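PDB 6RMN: DNA mismatch repair protein MLH3 from Saccharomyces cerevisiae S288C, which takes part in DNA mismatch repair, correcting insertion-deletion loops as a component of the MutLbeta heterodimer, and is seen here as the protein's zinc-bound C-terminal piece. Local coordinates for residues G71-R76 with P125-S130; C81-D86 with G134-L139. All coordinates share one frame; numbering follows the deposited sequence.

Contact 1. Residues G71-R76 with P125-S130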
loop_
_atom_site.group_PDB
_atom_site.type_symbol
_atom_site.label_atom_id
_atom_site.label_comp_id
_atom_site.label_asym_id
_atom_site.label_seq_id
_atom_site.Cartn_x
_atom_site.Cartn_y
_atom_site.Cartn_z
ATOM N N GLY B 71 -37.854 10.073 16.163
ATOM C CA GLY B 71 -39.255 9.795 15.858
ATOM C C GLY B 71 -39.633 10.084 14.417
ATOM O O GLY B 71 -40.741 10.554 14.144
ATOM N N THR B 72 -38.708 9.806 13.485
ATOM C CA THR B 72 -38.886 10.030 12.044
ATOM C C THR B 72 -38.819 8.721 11.229
ATOM O O THR B 72 -38.795 8.766 10.001
ATOM C CB THR B 72 -37.887 11.093 11.549
ATOM O OG1 THR B 72 -36.587 10.740 12.002
ATOM C CG2 THR B 72 -38.223 12.494 12.039
ATOM N N PHE B 73 -38.804 7.560 11.913
ATOM C CA PHE B 73 -38.742 6.246 11.271
ATOM C C PHE B 73 -40.085 5.931 10.614
ATOM O O PHE B 73 -41.103 5.923 11.293
ATOM C CB PHE B 73 -38.302 5.160 12.281
ATOM C CG PHE B 73 -37.898 3.822 11.699
ATOM C CD1 PHE B 73 -37.022 3.749 10.616
ATOM C CD2 PHE B 73 -38.328 2.636 12.279
ATOM C CE1 PHE B 73 -36.644 2.513 10.081
ATOM C CE2 PHE B 73 -37.928 1.400 11.762
ATOM C CZ PHE B 73 -37.103 1.347 10.657
ATOM N N VAL B 74 -40.093 5.749 9.285
ATOM C CA VAL B 74 -41.311 5.501 8.496
ATOM C C VAL B 74 -42.025 4.203 8.933
ATOM O O VAL B 74 -41.381 3.179 9.147
ATOM C CB VAL B 74 -41.023 5.558 6.961
ATOM C CG1 VAL B 74 -42.202 5.058 6.124
ATOM C CG2 VAL B 74 -40.617 6.968 6.530
ATOM N N ALA B 75 -43.356 4.286 9.090
ATOM C CA ALA B 75 -44.232 3.182 9.470
ATOM C C ALA B 75 -45.396 3.086 8.462
ATOM O O ALA B 75 -46.382 3.824 8.563
ATOM C CB ALA B 75 -44.742 3.376 10.894
ATOM N N ARG B 76 -45.241 2.196 7.464
ATOM C CA ARG B 76 -46.206 1.932 6.392
ATOM C C ARG B 76 -47.457 1.198 6.911
ATOM O O ARG B 76 -47.342 0.133 7.529
ATOM C CB ARG B 76 -45.512 1.153 5.241
ATOM C CG ARG B 76 -46.404 0.740 4.053
ATOM C CD ARG B 76 -46.873 1.896 3.179
ATOM N NE ARG B 76 -45.898 2.258 2.150
ATOM C CZ ARG B 76 -45.039 3.268 2.248
ATOM N NH1 ARG B 76 -45.017 4.027 3.339
ATOM N NH2 ARG B 76 -44.195 3.528 1.258
ATOM N N PRO B 125 -42.459 -1.057 9.481
ATOM C CA PRO B 125 -41.489 -0.227 8.741
ATOM C C PRO B 125 -41.240 -0.826 7.351
ATOM O O PRO B 125 -41.530 -2.006 7.147
ATOM C CB PRO B 125 -40.238 -0.277 9.617
ATOM C CG PRO B 125 -40.325 -1.571 10.334
ATOM C CD PRO B 125 -41.799 -1.838 10.552
ATOM N N GLU B 126 -40.752 -0.025 6.399
ATOM C CA GLU B 126 -40.516 -0.456 5.012
ATOM C C GLU B 126 -39.636 -1.721 4.875
ATOM O O GLU B 126 -39.982 -2.598 4.087
ATOM C CB GLU B 126 -39.968 0.698 4.154
ATOM C CG GLU B 126 -40.998 1.794 3.893
ATOM C CD GLU B 126 -41.992 1.515 2.779
ATOM O OE1 GLU B 126 -41.817 2.074 1.672
ATOM O OE2 GLU B 126 -42.952 0.744 3.014
ATOM N N MET B 127 -38.545 -1.828 5.656
ATOM C CA MET B 127 -37.646 -2.991 5.683
ATOM C C MET B 127 -38.445 -4.254 5.971
ATOM O O MET B 127 -38.317 -5.239 5.243
ATOM C CB MET B 127 -36.643 -2.872 6.839
ATOM C CG MET B 127 -35.436 -2.050 6.569
ATOM S SD MET B 127 -34.576 -1.917 8.166
ATOM C CE MET B 127 -34.096 -0.171 8.113
ATOM N N LEU B 128 -39.228 -4.229 7.070
ATOM C CA LEU B 128 -40.015 -5.359 7.536
ATOM C C LEU B 128 -41.180 -5.704 6.604
ATOM O O LEU B 128 -41.470 -6.887 6.436
ATOM C CB LEU B 128 -40.470 -5.155 8.994
ATOM C CG LEU B 128 -40.900 -6.423 9.783
ATOM C CD1 LEU B 128 -39.864 -7.551 9.665
ATOM C CD2 LEU B 128 -41.115 -6.105 11.249
ATOM N N THR B 129 -41.807 -4.690 5.967
ATOM C CA THR B 129 -42.891 -4.884 4.995
ATOM C C THR B 129 -42.381 -5.732 3.838
ATOM O O THR B 129 -43.056 -6.682 3.458
ATOM C CB THR B 129 -43.480 -3.537 4.512
ATOM O OG1 THR B 129 -43.924 -2.772 5.633
ATOM C CG2 THR B 129 -44.652 -3.723 3.551
ATOM N N SER B 130 -41.168 -5.411 3.324
ATOM C CA SER B 130 -40.506 -6.102 2.209
ATOM C C SER B 130 -40.130 -7.545 2.529
ATOM O O SER B 130 -40.410 -8.438 1.730
ATOM C CB SER B 130 -39.270 -5.333 1.747
ATOM O OG SER B 130 -39.555 -3.968 1.483
HETATM O O HOH W 1 -39.326 2.625 7.514
#

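Contact 2. Residues C81-D86 with G134-L139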
loop_
_atom_site.group_PDB
_atom_site.type_symbol
_atom_site.label_atom_id
_atom_site.label_comp_id
_atom_site.label_asym_id
_atom_site.label_seq_id
_atom_site.Cartn_x
_atom_site.Cartn_y
_atom_site.Cartn_z
ATOM N N CYS B 81 -54.063 -7.953 8.364
ATOM C CA CYS B 81 -52.947 -8.660 8.975
ATOM C C CYS B 81 -53.284 -8.906 10.439
ATOM O O CYS B 81 -53.066 -8.046 11.299
ATOM C CB CYS B 81 -51.642 -7.887 8.804
ATOM S SG CYS B 81 -50.158 -8.807 9.294
ATOM N N CYS B 82 -53.905 -10.066 10.695
ATOM C CA CYS B 82 -54.322 -10.508 12.020
ATOM C C CYS B 82 -53.691 -11.860 12.293
ATOM O O CYS B 82 -53.841 -12.800 11.500
ATOM C CB CYS B 82 -55.841 -10.555 12.133
ATOM S SG CYS B 82 -56.670 -9.036 11.591
ATOM N N ILE B 83 -52.936 -11.935 13.391
ATOM C CA ILE B 83 -52.203 -13.133 13.781
ATOM C C ILE B 83 -52.794 -13.753 15.045
ATOM O O ILE B 83 -53.002 -13.058 16.041
ATOM C CB ILE B 83 -50.671 -12.816 13.883
ATOM C CG1 ILE B 83 -50.079 -12.470 12.489
ATOM C CG2 ILE B 83 -49.883 -13.956 14.553
ATOM C CD1 ILE B 83 -48.703 -11.834 12.502
ATOM N N GLU B 84 -53.060 -15.068 14.997
ATOM C CA GLU B 84 -53.575 -15.824 16.139
ATOM C C GLU B 84 -52.415 -16.061 17.103
ATOM O O GLU B 84 -51.331 -16.479 16.681
ATOM C CB GLU B 84 -54.185 -17.159 15.683
ATOM C CG GLU B 84 -55.656 -17.075 15.305
ATOM C CD GLU B 84 -56.224 -18.309 14.628
ATOM O OE1 GLU B 84 -55.998 -19.431 15.138
ATOM O OE2 GLU B 84 -56.908 -18.156 13.590
ATOM N N VAL B 85 -52.631 -15.743 18.387
ATOM C CA VAL B 85 -51.633 -15.877 19.455
ATOM C C VAL B 85 -52.206 -16.548 20.716
ATOM O O VAL B 85 -53.403 -16.422 20.987
ATOM C CB VAL B 85 -50.942 -14.520 19.800
ATOM C CG1 VAL B 85 -49.976 -14.080 18.699
ATOM C CG2 VAL B 85 -51.953 -13.418 20.118
ATOM N N ASP B 86 -51.333 -17.220 21.504
ATOM C CA ASP B 86 -51.658 -17.847 22.800
ATOM C C ASP B 86 -51.942 -16.747 23.834
ATOM O O ASP B 86 -51.571 -15.590 23.608
ATOM C CB ASP B 86 -50.454 -18.671 23.318
ATOM C CG ASP B 86 -50.190 -19.987 22.618
ATOM O OD1 ASP B 86 -51.172 -20.688 22.271
ATOM O OD2 ASP B 86 -49.001 -20.336 22.446
ATOM N N GLY B 134 -46.160 -10.743 2.942
ATOM C CA GLY B 134 -47.456 -11.391 3.162
ATOM C C GLY B 134 -47.453 -12.669 3.986
ATOM O O GLY B 134 -48.527 -13.187 4.305
ATOM N N ASP B 135 -46.252 -13.183 4.361
ATOM C CA ASP B 135 -46.099 -14.404 5.158
ATOM C C ASP B 135 -46.332 -14.128 6.657
ATOM O O ASP B 135 -45.421 -13.677 7.358
ATOM C CB ASP B 135 -44.729 -15.076 4.887
ATOM C CG ASP B 135 -44.487 -16.443 5.522
ATOM O OD1 ASP B 135 -45.335 -16.893 6.336
ATOM O OD2 ASP B 135 -43.447 -17.053 5.225
ATOM N N LYS B 136 -47.563 -14.424 7.134
ATOM C CA LYS B 136 -47.998 -14.227 8.525
ATOM C C LYS B 136 -47.227 -15.070 9.544
ATOM O O LYS B 136 -46.976 -14.597 10.652
ATOM C CB LYS B 136 -49.505 -14.449 8.668
ATOM C CG LYS B 136 -50.335 -13.263 8.207
ATOM C CD LYS B 136 -51.813 -13.606 8.142
ATOM C CE LYS B 136 -52.568 -12.580 7.340
ATOM N NZ LYS B 136 -54.036 -12.821 7.379
ATOM N N ASP B 137 -46.845 -16.308 9.165
ATOM C CA ASP B 137 -46.067 -17.242 9.994
ATOM C C ASP B 137 -44.653 -16.692 10.246
ATOM O O ASP B 137 -44.099 -16.879 11.333
ATOM C CB ASP B 137 -45.973 -18.625 9.318
ATOM C CG ASP B 137 -47.228 -19.077 8.592
ATOM O OD1 ASP B 137 -48.293 -19.178 9.252
ATOM O OD2 ASP B 137 -47.144 -19.332 7.358
ATOM N N TYR B 138 -44.078 -16.019 9.229
ATOM C CA TYR B 138 -42.761 -15.404 9.302
ATOM C C TYR B 138 -42.777 -14.218 10.284
ATOM O O TYR B 138 -41.882 -14.109 11.126
ATOM C CB TYR B 138 -42.277 -14.950 7.901
ATOM C CG TYR B 138 -41.026 -14.103 7.978
ATOM C CD1 TYR B 138 -39.778 -14.686 8.181
ATOM C CD2 TYR B 138 -41.099 -12.710 7.948
ATOM C CE1 TYR B 138 -38.630 -13.908 8.332
ATOM C CE2 TYR B 138 -39.957 -11.920 8.121
ATOM C CZ TYR B 138 -38.726 -12.528 8.301
ATOM O OH TYR B 138 -37.601 -11.781 8.505
ATOM N N LEU B 139 -43.763 -13.313 10.124
ATOM C CA LEU B 139 -43.916 -12.096 10.911
ATOM C C LEU B 139 -44.098 -12.405 12.396
ATOM O O LEU B 139 -43.437 -11.775 13.218
ATOM C CB LEU B 139 -45.073 -11.239 10.354
ATOM C CG LEU B 139 -45.292 -9.852 10.971
ATOM C CD1 LEU B 139 -44.047 -8.983 10.860
ATOM C CD2 LEU B 139 -46.453 -9.163 10.316
#

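Contact 1. Residues G71-R76 with P125-S130
The ring of Phe-73 carries a water over one face, CE of Met-127 at its edge 4.2 Å from CE1, and CB of Pro-125 approaching obliquely, 3.6 Å from CE2. Over one face of the Arg-76 guanidinium lies OE2 of Glu-126, 3.3 Å above the centre of the plane. The motif is a loop packed on a helix N-terminus: the loop leaves helix 48-69 through a Schellman motif at Gly-71, and Pro-125 is the N-cap of helix 126-132. The ring of Phe-73 swings to this helix start because chi1 (-167°) sets CG opposite the backbone N, and it also packs on Leu-64 and Val-68. Arg-76 NH2 stands 2.8 Å from Glu-126 OE1, a salt bridge of charges alone, because the oxygen lies well out of the guanidinium plane. An acid in the first turn is probably also favoured by the helix dipole. With an alanine in place of Glu-126, Arg-76 would probably lose its opposite charge and its guanidinium be freer to turn. Val-74 O takes a CA-H contact from Pro-125 and accepts a hydrogen bond, 2.7 Å long, from the same water, whose oxygen in turn receives Glu-126 N at 3.2 Å.

Contact 2. Residues C81-D86 with G134-L139
Strand 82-85 runs past the first turn of helix 136-151 in plain helix-on-sheet packing, the backbones closest at Ile-83 and Lys-136, whose CA atoms are 6.8 Å apart. From the helix, Leu-139 sends CD2 to two residues of the 81-86 segment, standing 3.9 Å from SG of Cys-81 and 4.1 Å from CD1 of Ile-83. The thiol gets there because SG is anti to the backbone N (chi1 -171°). Cysteine and isoleucine both suit these buried places, offering compact or branched apolar surface to a leucine. The Ile-83 and Leu-139 side chains meet at about a right angle, while CD1 of Ile-83 also rests 3.7 Å from the carbonyl oxygen of Lys-136. Lys-136, extended beyond CG, carries its methylenes across the 81-86 segment: CE is 4.3 Å from CA of Cys-81. Its NZ stays 4.1 Å from Cys-82 O, too far for a hydrogen bond, so the lysine serves through its carbon chain. Asp-135, the N-cap, accepts weak capping bonds at OD1 from Asp-137 N and Tyr-138 N. Strand 82-85 pairs antiparallel with strand 117-124 through backbone bonds of Cys-81, Ile-83 and Val-85, while Tyr-132 of helix 126-132 packs on Leu-139.

Overall arrangement
The two contacts lie about 18 Å apart, centre to centre, on the same side of the chain's centre. Both join the strand-rich region 76-124 and its entry loop to consecutive helices, 126-132 and 136-151, and their segments alternate along the chain. They meet where Leu-128 CD2 packs 4.1 Å from Leu-139 CD1. Contact 1 is a surface contact: its charged pair and bridging water suit an edge near solvent, with an aromatic ring packed on helix 48-69. Contact 2 is buried and almost wholly apolar, as befits a strand covered by a helix. Such a sheet flanked by helices is consistent with the external subdomain of MutL-family C-terminal domains.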